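Local atomic coordinates of beta-lactamase (Serratia marcescens, PDB entry 5GWA), a protein that probably hydrolyses the ring amide of beta-lactam antibiotics as a class A extended-spectrum beta-lactamase, and is captured here with avibactam bound covalently. Residues A[45-50]-A[145-150]; A[141-146]-A[158-163]; A[102-107]-A[117-122]; A[51-56]-A[127-132]. All blocks are in the same frame, centred on the assembly; numbering follows the deposited sequence. Where two conformers were deposited one is given.

Contact 1 of 4, residues A[45-50]-A[145-150]; sequences MQSTYK and ATEEEM. With NA (sodium ion), chain Q; NXL ((2S,5R)-1-formyl-5-[(sulfooxy)amino]piperidine-2-carboxamide), chain B.
The Tyr49 ring meets Ala145 O at its edge and in its own plane: the phenol OH donates to that carbonyl over 2.7 Å, arriving in the carbonyl plane on a lone pair with a C=O...O angle of 139°. Met150 CE and Glu147 OE2 approach the same ring obliquely, the carboxylate turned 76° from the ring plane, while Phe120 meets the ring from helix 113-123. A chi1 of 86° sets the ring between its backbone N and carbonyl carbon, which lets the hydroxyl reach Ala145 O. The Gln46 side chain runs past that of Met150 in the opposite direction, its OE1 3.8 Å from Met150 CE, and its NE2 is held by Gln157. Glu147 bends at chi2 so that its carboxylate folds back toward the 45-50 segment; a water lies 2.8 Å from Glu147 OE1 and within bonding distance of Gln46 OE1. Lys50, extended beyond CG, crosses Glu147 at about a right angle, and the salt bridge from NZ to OE2 is long at 3.9 Å. Lys50 NZ donates to Ser47 OG at 3.2 Å and is also hydrogen-bonded to Asn113 and Ser111. Ser47 OG is joined covalently to avibactam CAN at 1.4 Å, and Ser47 N makes a weak bond to the carbonyl oxygen OAC. Thr146 and Glu149 close a capping box at the start of helix 147-151, whose first amides are also held by Asp117. Ser47 and Lys50 fit the SxxK motif, and with Glu147 they form the acylated active site expected of a class A beta-lactamase.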
# COMPACT_ATOMS: atom_id res chain seq x y z
N MET A 45 12.71 6.12 -10.97
CA MET A 45 11.59 5.61 -11.78
C MET A 45 10.33 5.27 -10.94
O MET A 45 9.20 5.34 -11.47
CB MET A 45 12.01 4.38 -12.58
CG MET A 45 12.93 4.72 -13.71
SD MET A 45 13.22 3.34 -14.81
CE MET A 45 14.39 2.37 -13.87
N GLN A 46 10.54 4.79 -9.71
CA GLN A 46 9.54 4.11 -8.88
C GLN A 46 8.76 3.15 -9.76
O GLN A 46 9.38 2.43 -10.56
CB GLN A 46 8.66 5.12 -8.20
CG GLN A 46 9.26 5.73 -6.97
CD GLN A 46 9.36 4.76 -5.82
OE1 GLN A 46 8.93 3.61 -5.90
NE2 GLN A 46 10.01 5.21 -4.72
N SER A 47 7.44 3.18 -9.73
CA SER A 47 6.65 2.11 -10.35
C SER A 47 6.68 2.13 -11.87
O SER A 47 6.26 1.14 -12.48
CB SER A 47 5.19 2.13 -9.92
OG SER A 47 4.99 1.73 -8.56
N THR A 48 7.24 3.17 -12.50
CA THR A 48 7.30 3.20 -13.95
C THR A 48 8.16 2.07 -14.50
O THR A 48 7.89 1.60 -15.59
CB THR A 48 7.76 4.55 -14.54
OG1 THR A 48 9.11 4.80 -14.15
CG2 THR A 48 6.83 5.69 -14.08
N TYR A 49 9.06 1.52 -13.68
CA TYR A 49 9.87 0.43 -14.17
C TYR A 49 9.16 -0.88 -14.30
O TYR A 49 9.73 -1.85 -14.85
CB TYR A 49 11.19 0.33 -13.43
CG TYR A 49 11.20 -0.45 -12.12
CD1 TYR A 49 10.06 -0.59 -11.33
CD2 TYR A 49 12.42 -0.94 -11.61
CE1 TYR A 49 10.12 -1.26 -10.11
CE2 TYR A 49 12.47 -1.63 -10.40
CZ TYR A 49 11.32 -1.74 -9.63
OH TYR A 49 11.37 -2.39 -8.39
N LYS A 50 7.91 -0.94 -13.90
CA LYS A 50 7.09 -2.14 -14.10
C LYS A 50 6.78 -2.31 -15.60
O LYS A 50 6.43 -3.42 -16.04
CB LYS A 50 5.82 -2.10 -13.27
CG LYS A 50 6.13 -2.17 -11.77
CD LYS A 50 4.94 -1.76 -10.92
CE LYS A 50 5.33 -1.69 -9.46
NZ LYS A 50 4.17 -1.37 -8.59
N ALA A 145 16.81 -2.60 -8.07
CA ALA A 145 16.18 -2.94 -6.79
C ALA A 145 14.72 -3.30 -7.01
O ALA A 145 14.01 -2.64 -7.74
CB ALA A 145 16.23 -1.78 -5.83
N THR A 146 14.28 -4.30 -6.28
CA THR A 146 12.88 -4.72 -6.30
C THR A 146 12.06 -3.74 -5.46
O THR A 146 12.60 -2.85 -4.82
CB THR A 146 12.71 -6.10 -5.67
OG1 THR A 146 13.15 -6.05 -4.31
CG2 THR A 146 13.49 -7.16 -6.42
N GLU A 147 10.74 -3.92 -5.46
CA GLU A 147 9.91 -3.08 -4.62
C GLU A 147 10.21 -3.29 -3.16
O GLU A 147 10.29 -2.31 -2.41
CB GLU A 147 8.42 -3.30 -4.91
CG GLU A 147 8.00 -2.66 -6.24
CD GLU A 147 7.90 -1.15 -6.20
OE1 GLU A 147 7.87 -0.56 -5.09
OE2 GLU A 147 7.77 -0.50 -7.27
N GLU A 148 10.38 -4.53 -2.75
CA GLU A 148 10.71 -4.82 -1.34
C GLU A 148 12.00 -4.13 -0.94
O GLU A 148 12.06 -3.48 0.10
CB GLU A 148 10.80 -6.30 -1.15
CG GLU A 148 11.32 -6.74 0.21
CD GLU A 148 11.37 -8.25 0.35
OE1 GLU A 148 11.29 -8.95 -0.68
OE2 GLU A 148 11.56 -8.74 1.48
N GLU A 149 12.99 -4.18 -1.83
CA GLU A 149 14.26 -3.54 -1.57
C GLU A 149 14.14 -2.01 -1.47
O GLU A 149 14.75 -1.37 -0.61
CB GLU A 149 15.28 -3.96 -2.63
CG GLU A 149 15.73 -5.39 -2.51
CD GLU A 149 16.66 -5.84 -3.62
OE1 GLU A 149 16.49 -5.43 -4.79
OE2 GLU A 149 17.43 -6.79 -3.37
N MET A 150 13.29 -1.40 -2.30
CA MET A 150 13.09 0.04 -2.24
C MET A 150 12.41 0.47 -0.93
O MET A 150 12.59 1.59 -0.48
CB MET A 150 12.25 0.52 -3.45
CG MET A 150 13.07 0.61 -4.72
SD MET A 150 12.25 1.61 -5.97
CE MET A 150 10.99 0.47 -6.46
NA NA Q . 13.56 3.85 -1.68
OAC NXL B . 5.52 3.85 -7.91
CAN NXL B . 4.91 2.81 -7.65
N NXL B . 4.35 2.55 -6.56
CAJ NXL B . 3.40 1.47 -6.43
CA NXL B . 4.54 3.45 -5.42
C NXL B . 5.27 2.87 -4.26
O NXL B . 5.56 1.69 -4.21
NAA NXL B . 5.45 3.71 -3.24
CB NXL B . 3.19 3.96 -4.99
CAH NXL B . 2.15 2.87 -4.85
CAO NXL B . 2.04 2.04 -6.12
NAK NXL B . 1.45 2.70 -7.31
OAL NXL B . 1.52 4.02 -7.33
SAR NXL B . 1.43 4.65 -8.73
OAD NXL B . 0.05 5.01 -8.85
OAE NXL B . 2.13 5.87 -8.92
OAG NXL B . 2.23 3.59 -9.68
O HOH W 1 8.88 1.72 -3.92
O HOH W 2 10.87 4.39 -2.02

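Contact 2 of 4, residues A[141-146]-A[158-163]; sequences ISIKAT and YTNWTT. With NA (sodium ion), chain L.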
# COMPACT_ATOMS: atom_id res chain seq x y z
N ILE A 141 19.27 3.67 -18.56
CA ILE A 141 18.30 3.10 -17.64
C ILE A 141 19.03 2.15 -16.70
O ILE A 141 19.78 1.28 -17.17
CB ILE A 141 17.18 2.34 -18.39
CG1 ILE A 141 16.45 3.27 -19.36
CG2 ILE A 141 16.17 1.75 -17.40
CD1 ILE A 141 15.42 2.64 -20.25
N SER A 142 18.74 2.26 -15.41
CA SER A 142 19.36 1.43 -14.39
C SER A 142 18.28 0.73 -13.59
O SER A 142 17.46 1.39 -12.95
CB SER A 142 20.23 2.26 -13.47
OG SER A 142 20.71 1.51 -12.37
N ILE A 143 18.29 -0.60 -13.61
CA ILE A 143 17.33 -1.40 -12.84
C ILE A 143 18.12 -2.25 -11.85
O ILE A 143 18.83 -3.21 -12.26
CB ILE A 143 16.40 -2.22 -13.75
CG1 ILE A 143 15.55 -1.26 -14.61
CG2 ILE A 143 15.54 -3.21 -12.97
CD1 ILE A 143 14.85 -1.88 -15.79
N LYS A 144 17.94 -1.95 -10.57
CA LYS A 144 18.78 -2.49 -9.52
C LYS A 144 18.02 -3.08 -8.33
O LYS A 144 18.61 -3.78 -7.53
CB LYS A 144 19.72 -1.42 -9.05
CG LYS A 144 20.69 -0.95 -10.12
CD LYS A 144 21.71 -1.98 -10.52
CE LYS A 144 22.40 -1.53 -11.81
NZ LYS A 144 23.56 -2.41 -12.13
N ALA A 145 16.81 -2.60 -8.07
CA ALA A 145 16.18 -2.94 -6.79
C ALA A 145 14.72 -3.30 -7.01
O ALA A 145 14.01 -2.64 -7.74
CB ALA A 145 16.23 -1.78 -5.83
N THR A 146 14.28 -4.30 -6.28
CA THR A 146 12.88 -4.72 -6.30
C THR A 146 12.06 -3.74 -5.46
O THR A 146 12.60 -2.85 -4.82
CB THR A 146 12.71 -6.10 -5.67
OG1 THR A 146 13.15 -6.05 -4.31
CG2 THR A 146 13.49 -7.16 -6.42
N TYR A 158 16.66 5.69 -5.75
CA TYR A 158 17.47 6.42 -6.69
C TYR A 158 18.37 5.47 -7.50
O TYR A 158 18.92 5.88 -8.54
CB TYR A 158 18.29 7.53 -5.99
CG TYR A 158 17.45 8.64 -5.40
CD1 TYR A 158 17.10 9.75 -6.15
CD2 TYR A 158 17.02 8.57 -4.08
CE1 TYR A 158 16.34 10.78 -5.60
CE2 TYR A 158 16.26 9.57 -3.53
CZ TYR A 158 15.91 10.66 -4.30
OH TYR A 158 15.17 11.67 -3.73
N THR A 159 18.53 4.21 -7.06
CA THR A 159 19.30 3.26 -7.85
C THR A 159 18.55 2.74 -9.06
O THR A 159 19.14 2.17 -9.97
CB THR A 159 19.83 2.07 -7.02
OG1 THR A 159 18.76 1.22 -6.59
CG2 THR A 159 20.58 2.56 -5.82
N ASN A 160 17.22 2.89 -9.03
CA ASN A 160 16.38 2.58 -10.17
C ASN A 160 16.08 3.88 -10.92
O ASN A 160 15.06 4.53 -10.69
CB ASN A 160 15.06 1.98 -9.72
CG ASN A 160 15.19 0.58 -9.20
OD1 ASN A 160 15.97 -0.22 -9.70
ND2 ASN A 160 14.37 0.25 -8.24
N TRP A 161 17.01 4.30 -11.77
CA TRP A 161 16.95 5.62 -12.37
C TRP A 161 16.88 5.57 -13.87
O TRP A 161 17.20 4.54 -14.50
CB TRP A 161 18.16 6.48 -11.94
CG TRP A 161 19.52 5.88 -12.29
CD1 TRP A 161 20.41 5.30 -11.42
CD2 TRP A 161 20.21 5.97 -13.55
NE1 TRP A 161 21.54 4.90 -12.11
CE2 TRP A 161 21.46 5.34 -13.40
CE3 TRP A 161 19.89 6.52 -14.79
CZ2 TRP A 161 22.36 5.19 -14.46
CZ3 TRP A 161 20.80 6.39 -15.83
CH2 TRP A 161 22.02 5.74 -15.64
N THR A 162 16.50 6.70 -14.46
CA THR A 162 16.42 6.82 -15.89
C THR A 162 16.66 8.25 -16.33
O THR A 162 16.38 9.19 -15.57
CB THR A 162 15.03 6.36 -16.40
OG1 THR A 162 15.06 6.19 -17.82
CG2 THR A 162 13.94 7.35 -16.02
N THR A 163 17.07 8.42 -17.58
CA THR A 163 16.87 9.69 -18.22
C THR A 163 15.50 9.69 -18.89
O THR A 163 14.95 8.66 -19.21
CB THR A 163 17.91 10.01 -19.28
OG1 THR A 163 17.89 9.01 -20.30
CG2 THR A 163 19.31 10.16 -18.67
NA NA L . 19.35 8.93 -22.61
O HOH W 3 18.94 6.58 -23.91
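Ser142 lies against one face of the Trp161 indole, its CB 3.4 Å from the centroid of the five-membered ring and 17° off the normal, a CH-pi contact offset toward the rim. With OG anti to the backbone N (chi1 173°), the serine hydroxyl points off the indole face and donates to Thr159 O at 2.9 Å. His42 stacks on Trp161 from outside the two segments. On the other side of the strands Ile141 and Thr162 stand side by side, pointing the same way, with CG1 3.6 Å from OG1. Asn160 lays its amide along the backbone of Lys144 and Ala145: OD1 accepts from Lys144 N at 2.8 Å, with the N-H almost straight at 173°, and from Ala145 N, while ND2 returns a bond to Ala145 O at 3.0 Å, nearly in the amide plane. Three bonds thus fix the rotation of this buried group. Between the strands Ser142 N donates to Trp161 O at 2.9 Å; the reciprocal bond is weak. Strand 161-162 is the middle strand, flanked by the weakly bonded 141-142 and by 43-44, and the Asn160 bonds join the two ends of the segment that corresponds to the omega loop of class A beta-lactamases.

Contact 3 of 4, residues A[102-107]-A[117-122]; sequences EIIKST and DILFRF. With NA (sodium ion), chain I.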
# COMPACT_ATOMS: atom_id res chain seq x y z
N GLU A 102 -3.08 -12.46 -15.21
CA GLU A 102 -3.71 -11.77 -14.10
C GLU A 102 -2.64 -10.99 -13.34
O GLU A 102 -2.89 -9.87 -12.83
CB GLU A 102 -4.37 -12.77 -13.13
CG GLU A 102 -5.04 -12.05 -11.97
CD GLU A 102 -6.01 -12.88 -11.11
OE1 GLU A 102 -6.37 -14.01 -11.49
OE2 GLU A 102 -6.58 -12.32 -10.15
N ILE A 103 -1.50 -11.62 -13.10
CA ILE A 103 -0.45 -10.97 -12.32
C ILE A 103 0.08 -9.74 -13.05
O ILE A 103 0.23 -8.66 -12.45
CB ILE A 103 0.72 -11.93 -11.96
CG1 ILE A 103 0.20 -13.04 -11.03
CG2 ILE A 103 1.88 -11.16 -11.30
CD1 ILE A 103 1.14 -14.23 -10.94
N ILE A 104 0.33 -9.87 -14.36
CA ILE A 104 0.81 -8.72 -15.12
C ILE A 104 -0.21 -7.58 -15.18
O ILE A 104 0.18 -6.41 -15.01
CB ILE A 104 1.19 -9.13 -16.56
CG1 ILE A 104 2.33 -10.10 -16.53
CG2 ILE A 104 1.49 -7.89 -17.38
CD1 ILE A 104 2.54 -10.86 -17.84
N LYS A 105 -1.50 -7.89 -15.33
CA LYS A 105 -2.53 -6.86 -15.39
C LYS A 105 -2.57 -6.11 -14.07
O LYS A 105 -2.60 -4.90 -14.05
CB LYS A 105 -3.92 -7.44 -15.66
CG LYS A 105 -4.10 -7.91 -17.08
CD LYS A 105 -5.54 -8.34 -17.27
CE LYS A 105 -5.76 -8.97 -18.64
NZ LYS A 105 -7.21 -9.27 -18.78
N SER A 106 -2.47 -6.82 -12.96
CA SER A 106 -2.47 -6.12 -11.67
C SER A 106 -1.22 -5.25 -11.52
O SER A 106 -1.27 -4.11 -10.98
CB SER A 106 -2.57 -7.11 -10.53
OG SER A 106 -2.83 -6.41 -9.31
N THR A 107 -0.08 -5.83 -11.87
CA THR A 107 1.23 -5.18 -11.71
C THR A 107 1.31 -3.90 -12.53
O THR A 107 1.88 -2.90 -12.10
CB THR A 107 2.33 -6.14 -12.15
OG1 THR A 107 2.30 -7.28 -11.28
CG2 THR A 107 3.68 -5.48 -12.02
N ASP A 117 7.27 -7.90 -7.72
CA ASP A 117 8.35 -8.70 -7.19
C ASP A 117 8.21 -10.17 -7.49
O ASP A 117 9.23 -10.83 -7.73
CB ASP A 117 8.56 -8.41 -5.69
CG ASP A 117 9.14 -7.03 -5.43
OD1 ASP A 117 9.42 -6.23 -6.37
OD2 ASP A 117 9.33 -6.73 -4.24
N ILE A 118 6.99 -10.67 -7.57
CA ILE A 118 6.72 -12.06 -8.04
C ILE A 118 7.26 -12.24 -9.48
O ILE A 118 7.99 -13.19 -9.79
CB ILE A 118 5.21 -12.37 -8.02
CG1 ILE A 118 4.73 -12.55 -6.57
CG2 ILE A 118 4.89 -13.61 -8.83
CD1 ILE A 118 3.23 -12.46 -6.44
N LEU A 119 7.05 -11.22 -10.30
CA LEU A 119 7.51 -11.26 -11.68
C LEU A 119 9.03 -11.06 -11.79
O LEU A 119 9.65 -11.72 -12.65
CB LEU A 119 6.73 -10.24 -12.54
CG LEU A 119 5.24 -10.55 -12.75
CD1 LEU A 119 4.54 -9.42 -13.46
CD2 LEU A 119 5.00 -11.87 -13.49
N PHE A 120 9.65 -10.22 -10.97
CA PHE A 120 11.12 -10.12 -10.91
C PHE A 120 11.71 -11.49 -10.59
O PHE A 120 12.62 -11.96 -11.27
CB PHE A 120 11.61 -9.09 -9.89
CG PHE A 120 11.78 -7.71 -10.45
CD1 PHE A 120 12.64 -7.46 -11.49
CD2 PHE A 120 11.07 -6.65 -9.90
CE1 PHE A 120 12.76 -6.19 -12.02
CE2 PHE A 120 11.31 -5.35 -10.31
CZ PHE A 120 12.11 -5.12 -11.39
N ARG A 121 11.09 -12.19 -9.65
CA ARG A 121 11.59 -13.53 -9.32
C ARG A 121 11.44 -14.52 -10.46
O ARG A 121 12.42 -15.24 -10.80
CB ARG A 121 10.99 -14.02 -8.01
CG ARG A 121 11.62 -13.30 -6.82
CD ARG A 121 11.22 -13.87 -5.46
NE ARG A 121 9.80 -13.65 -5.17
CZ ARG A 121 9.31 -12.54 -4.62
NH1 ARG A 121 10.12 -11.54 -4.29
NH2 ARG A 121 8.01 -12.45 -4.35
N PHE A 122 10.29 -14.49 -11.12
CA PHE A 122 10.03 -15.34 -12.29
C PHE A 122 11.04 -15.11 -13.41
O PHE A 122 11.60 -16.06 -13.97
CB PHE A 122 8.60 -15.14 -12.80
CG PHE A 122 8.34 -15.83 -14.10
CD1 PHE A 122 8.28 -17.22 -14.15
CD2 PHE A 122 8.36 -15.13 -15.27
CE1 PHE A 122 8.18 -17.87 -15.36
CE2 PHE A 122 8.22 -15.75 -16.48
CZ PHE A 122 8.12 -17.14 -16.52
NA NA I . -5.53 -16.32 -12.67
O HOH W 4 -6.75 -17.30 -14.86
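Leu119 fills the tight part of the contact, reaching between Ile103, Ile104 and Thr107 of the facing helix. Its CG lies 3.7 Å from Ile103 CG2, the two side chains sliding past each other in opposite directions. The CD1 branch touches Ile104 CG1 at 3.8 Å, where the chains cross at about a right angle, and Thr107 OG1 at the same distance. The Ile103 rotamer (chi1 -65°) turns CG2 over the branch point of the leucine. The looser part is the approach of Ile103 CD1 to Ile118 CG2, 4.3 Å apart; both isoleucines also pack on Leu72 and Val74 of strand 71-74. Away from the interface, Glu102 turns to a bound sodium ion, with OE1 2.7 Å from the metal, and its OE2 is bonded to Tyr91. Arg121 is exposed on the other helix and lays its guanidinium face over Asp117 O. The axes of 102-107 and 117-122 stay 10.6 Å apart, a strongly inclined pair with 128° between their directions. No hydrogen bond joins the segments. The one polar atom that meets Leu119, Thr107 OG1, donates instead to Ile103 O at 2.7 Å, from above the carbonyl plane, within its own helix. The interface therefore rests on apolar packing, with the threonine hydroxyl paired internally where it meets the leucine methyl.

Contact 4 of 4, residues A[51-56]-A[127-132]; sequences FHLALA and NKVHNF. With SO4 (sulfate ion), chain F.
Phe132 reaches from helix 126-135 to Ala56 and Leu55 on helix 49-63. From CB, with CG anti to the backbone N (chi1 172°), the ring is carried to Ala56, and CG comes to 4.0 Å from Ala56 CB. Next along the ring, CD2 lies 3.8 Å from the same methyl. CE2 meets Ala56 N at 3.7 Å and Leu55 CB at 3.9 Å, and CZ at the tip comes near Leu55 O. One ring face is covered by Ala56 CA, a CH-pi contact with the carbon 21° off the ring normal, whereas Leu55 CB approaches obliquely. Val129, one turn earlier, divides its branches: CG1 faces His52 O, and CG2 touches Leu53 CD1 at 4.0 Å and Ala56 CB at 4.1 Å. The small Ala56 side chain therefore sits against both Phe132 and Val129, where the CA atoms of Ala56 and Val129 are 5.9 Å apart. The axes of segments 51-56 and 127-132 cross at 88° and approach to 9.4 Å. On the outer side of 127-132, Lys128, in one of its two conformers, donates to a sulfate ion that probably came from the crystallisation liquor. Without any hydrogen bond between the segments, the crossing depends on aliphatic contacts and one aromatic face laid on the helix backbone.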
# COMPACT_ATOMS: atom_id res chain seq x y z
N PHE A 51 6.82 -1.23 -16.36
CA PHE A 51 6.75 -1.35 -17.83
C PHE A 51 7.90 -2.19 -18.34
O PHE A 51 7.70 -3.17 -19.09
CB PHE A 51 6.74 0.06 -18.46
CG PHE A 51 6.93 0.06 -19.95
CD1 PHE A 51 5.97 -0.51 -20.77
CD2 PHE A 51 8.04 0.64 -20.53
CE1 PHE A 51 6.11 -0.50 -22.14
CE2 PHE A 51 8.20 0.62 -21.91
CZ PHE A 51 7.22 0.05 -22.71
N HIS A 52 9.10 -1.85 -17.90
CA HIS A 52 10.32 -2.49 -18.38
C HIS A 52 10.24 -3.96 -17.95
O HIS A 52 10.59 -4.86 -18.69
CB HIS A 52 11.54 -1.84 -17.72
CG HIS A 52 11.63 -0.36 -17.93
ND1 HIS A 52 10.66 0.51 -17.46
CD2 HIS A 52 12.61 0.42 -18.43
CE1 HIS A 52 11.01 1.75 -17.75
NE2 HIS A 52 12.19 1.73 -18.33
N LEU A 53 9.82 -4.17 -16.70
CA LEU A 53 9.67 -5.54 -16.18
C LEU A 53 8.70 -6.38 -17.03
O LEU A 53 9.04 -7.51 -17.44
CB LEU A 53 9.18 -5.44 -14.73
CG LEU A 53 8.74 -6.76 -14.12
CD1 LEU A 53 9.87 -7.78 -14.09
CD2 LEU A 53 8.17 -6.53 -12.73
N ALA A 54 7.61 -5.77 -17.46
CA ALA A 54 6.59 -6.44 -18.23
C ALA A 54 7.14 -6.83 -19.60
O ALA A 54 6.91 -7.94 -20.08
CB ALA A 54 5.35 -5.60 -18.34
N LEU A 55 7.89 -5.92 -20.21
CA LEU A 55 8.61 -6.25 -21.46
C LEU A 55 9.46 -7.49 -21.30
O LEU A 55 9.36 -8.41 -22.13
CB LEU A 55 9.50 -5.10 -21.92
CG LEU A 55 8.81 -3.81 -22.32
CD1 LEU A 55 9.84 -2.74 -22.61
CD2 LEU A 55 7.89 -3.96 -23.51
N ALA A 56 10.28 -7.55 -20.25
CA ALA A 56 11.19 -8.67 -20.08
C ALA A 56 10.39 -9.96 -19.82
O ALA A 56 10.75 -11.05 -20.27
CB ALA A 56 12.18 -8.41 -18.97
N ASN A 127 18.76 -7.78 -12.32
CA ASN A 127 19.85 -7.73 -13.31
C ASN A 127 19.45 -8.28 -14.66
O ASN A 127 19.84 -7.70 -15.67
CB ASN A 127 21.15 -8.41 -12.82
CG ASN A 127 22.30 -8.22 -13.79
OD1 ASN A 127 22.79 -9.20 -14.40
ND2 ASN A 127 22.67 -6.97 -14.04
N LYS A 128 18.60 -9.30 -14.69
CA LYS A 128 18.08 -9.82 -15.95
C LYS A 128 17.32 -8.72 -16.68
O LYS A 128 17.42 -8.56 -17.90
CB LYS A 128 17.16 -11.02 -15.71
CG LYS A 128 16.54 -11.60 -16.96
CD LYS A 128 17.53 -12.53 -17.62
CE LYS A 128 17.97 -13.62 -16.67
NZ LYS A 128 19.03 -14.49 -17.26
N VAL A 129 16.52 -7.94 -15.94
CA VAL A 129 15.67 -6.98 -16.61
C VAL A 129 16.49 -5.77 -17.08
O VAL A 129 16.32 -5.27 -18.18
CB VAL A 129 14.54 -6.52 -15.65
CG1 VAL A 129 13.70 -5.46 -16.34
CG2 VAL A 129 13.67 -7.72 -15.26
N HIS A 130 17.46 -5.38 -16.26
CA HIS A 130 18.42 -4.34 -16.58
C HIS A 130 19.14 -4.69 -17.88
O HIS A 130 19.26 -3.85 -18.76
CB HIS A 130 19.42 -4.22 -15.45
CG HIS A 130 20.53 -3.27 -15.73
ND1 HIS A 130 20.43 -1.92 -15.45
CD2 HIS A 130 21.68 -3.42 -16.41
CE1 HIS A 130 21.54 -1.31 -15.83
NE2 HIS A 130 22.28 -2.19 -16.49
N ASN A 131 19.66 -5.90 -17.96
CA ASN A 131 20.37 -6.30 -19.18
C ASN A 131 19.47 -6.37 -20.40
O ASN A 131 19.86 -5.99 -21.50
CB ASN A 131 21.04 -7.66 -18.95
CG ASN A 131 22.21 -7.57 -18.01
OD1 ASN A 131 22.77 -6.51 -17.82
ND2 ASN A 131 22.68 -8.73 -17.53
N PHE A 132 18.28 -6.91 -20.23
CA PHE A 132 17.32 -7.04 -21.31
C PHE A 132 17.09 -5.68 -21.94
O PHE A 132 17.06 -5.52 -23.16
CB PHE A 132 16.01 -7.64 -20.79
CG PHE A 132 14.92 -7.64 -21.79
CD1 PHE A 132 14.90 -8.55 -22.82
CD2 PHE A 132 13.98 -6.61 -21.81
CE1 PHE A 132 13.94 -8.49 -23.80
CE2 PHE A 132 12.95 -6.63 -22.71
CZ PHE A 132 12.92 -7.56 -23.71
S SO4 F . 21.81 -12.72 -15.32
O1 SO4 F . 23.10 -12.14 -15.78
O2 SO4 F . 21.90 -14.14 -14.91
O3 SO4 F . 21.35 -11.93 -14.12
O4 SO4 F . 20.84 -12.60 -16.42

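In the fold
All four contacts are largely buried, yet their chemistry differs. Contact 1 is the most polar, with charged groups and water between its segments and the inhibitor attached to Ser47, whereas contacts 3 and 4 are apolar helix packing. Contact 2 lies between these extremes, relying on backbone and amide hydrogen bonds, and Lys144, Thr159 and Trp161 bring it toward the surface. Contacts 1 and 4 use successive parts of helix 49-63; contacts 1 and 2 share Ala145 and Thr146. Phe120 packs against Leu53 and Val129, tying contact 3 to contact 4. Asp117 connects contact 3 to contact 1, while His130 bonds Ile143 N between contacts 4 and 2.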